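Local coordinates for glutaredoxin (Chlorella sorokiniana, PDB 4I2U), which binds glutathione and, as a thioredoxin-fold glutaredoxin, probably carries out glutathione-dependent thiol-disulfide exchange in cellular redox homeostasis, at residues Asp9-Ile12 with Val17-Phe20. Residues are numbered along the deposited sequence; the frame is centred on the assembly and turned at random. Where two conformers were deposited one is given.
Sequences DSTI and VVIF
Thr-11 and Ile-12, near the end of helix 3-14, press on Val-18 and Phe-20 of strand 17-21, packing the N-terminal helix of this thioredoxin fold against one face of its central mixed sheet. The join is apolar, and no hydrogen bond crosses it. The methyl CG2 of Thr-11 meets both branches of Val-18, at 3.8 Å from CG1 and 3.9 Å from CG2, the two side chains crossing at about a right angle. A chi1 of -62°, measured to OG1, sets the Thr-11 hydroxyl beside the backbone N and CG2 anti to it, toward the strand. Val-18 CG2 also lies 3.6 Å from Thr-11 O. Ile-12 divides its branches: CG2 is directed at the Phe-20 ring, whereas CG1 and CD1 lead away from the strand. That CG2 comes in at the edge of the ring, in its plane, 3.8 Å from Phe-20 CE1. Strand alternation puts Val-18 and Phe-20 on the helix side, while Val-17 and Ile-19 point to the other face. Ile-47 and, from helix 55-66, Ile-58 and Leu-62 also pack on Phe-20, whose side chain lies about 10 Å from the bound glutathione; Leu-65 and Phe-75 touch Ile-12, making the contact part of a larger buried core. Both oxygens of Thr-11 are bonded within the helix region: OG1 to Leu-7 O one turn back, and the carbonyl O to Asn-15 ND2 just past the helix end.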
# COMPACT_ATOMS: atom_id res chain seq x y z
N ASP A 9 -10.41 4.00 4.94
CA ASP A 9 -10.44 5.39 4.50
C ASP A 9 -9.51 6.25 5.34
O ASP A 9 -8.74 7.07 4.81
CB ASP A 9 -11.86 5.97 4.57
CG ASP A 9 -12.82 5.35 3.56
OD1 ASP A 9 -12.39 4.59 2.67
OD2 ASP A 9 -14.02 5.70 3.65
N SER A 10 -9.59 6.11 6.66
CA SER A 10 -8.77 6.91 7.56
C SER A 10 -7.29 6.58 7.41
O SER A 10 -6.44 7.45 7.52
CB SER A 10 -9.19 6.69 9.01
OG SER A 10 -10.49 7.19 9.24
N THR A 11 -6.99 5.32 7.16
CA THR A 11 -5.60 4.93 7.04
C THR A 11 -4.97 5.51 5.78
O THR A 11 -3.84 6.03 5.83
CB THR A 11 -5.45 3.40 7.08
OG1 THR A 11 -5.92 2.91 8.33
CG2 THR A 11 -3.99 2.99 6.91
N ILE A 12 -5.67 5.42 4.65
CA ILE A 12 -5.07 5.89 3.41
C ILE A 12 -5.05 7.41 3.33
O ILE A 12 -4.21 7.96 2.62
CB ILE A 12 -5.72 5.29 2.14
CG1 ILE A 12 -7.15 5.81 1.92
CG2 ILE A 12 -5.67 3.78 2.21
CD1 ILE A 12 -7.77 5.30 0.62
N VAL A 17 1.96 6.34 2.65
CA VAL A 17 2.31 5.10 1.97
C VAL A 17 1.70 3.97 2.75
O VAL A 17 2.11 3.71 3.89
CB VAL A 17 3.83 4.93 1.84
CG1 VAL A 17 4.14 3.65 1.13
CG2 VAL A 17 4.42 6.12 1.10
N VAL A 18 0.70 3.32 2.17
CA VAL A 18 -0.03 2.26 2.84
C VAL A 18 -0.03 1.00 2.00
O VAL A 18 -0.28 1.05 0.79
CB VAL A 18 -1.49 2.70 3.12
CG1 VAL A 18 -2.29 1.58 3.77
CG2 VAL A 18 -1.52 3.94 4.00
N ILE A 19 0.22 -0.14 2.63
CA ILE A 19 0.10 -1.42 1.95
C ILE A 19 -0.76 -2.34 2.81
O ILE A 19 -0.39 -2.66 3.95
CB ILE A 19 1.48 -2.02 1.61
CG1 ILE A 19 1.30 -3.36 0.92
CG2 ILE A 19 2.41 -2.13 2.84
CD1 ILE A 19 2.55 -3.86 0.21
N PHE A 20 -1.92 -2.71 2.29
CA PHE A 20 -2.74 -3.74 2.94
C PHE A 20 -2.15 -5.05 2.49
O PHE A 20 -2.00 -5.29 1.29
CB PHE A 20 -4.21 -3.58 2.54
CG PHE A 20 -4.83 -2.31 3.08
CD1 PHE A 20 -4.83 -1.15 2.33
CD2 PHE A 20 -5.36 -2.26 4.36
CE1 PHE A 20 -5.35 0.02 2.84
CE2 PHE A 20 -5.88 -1.10 4.88
CZ PHE A 20 -5.88 0.05 4.13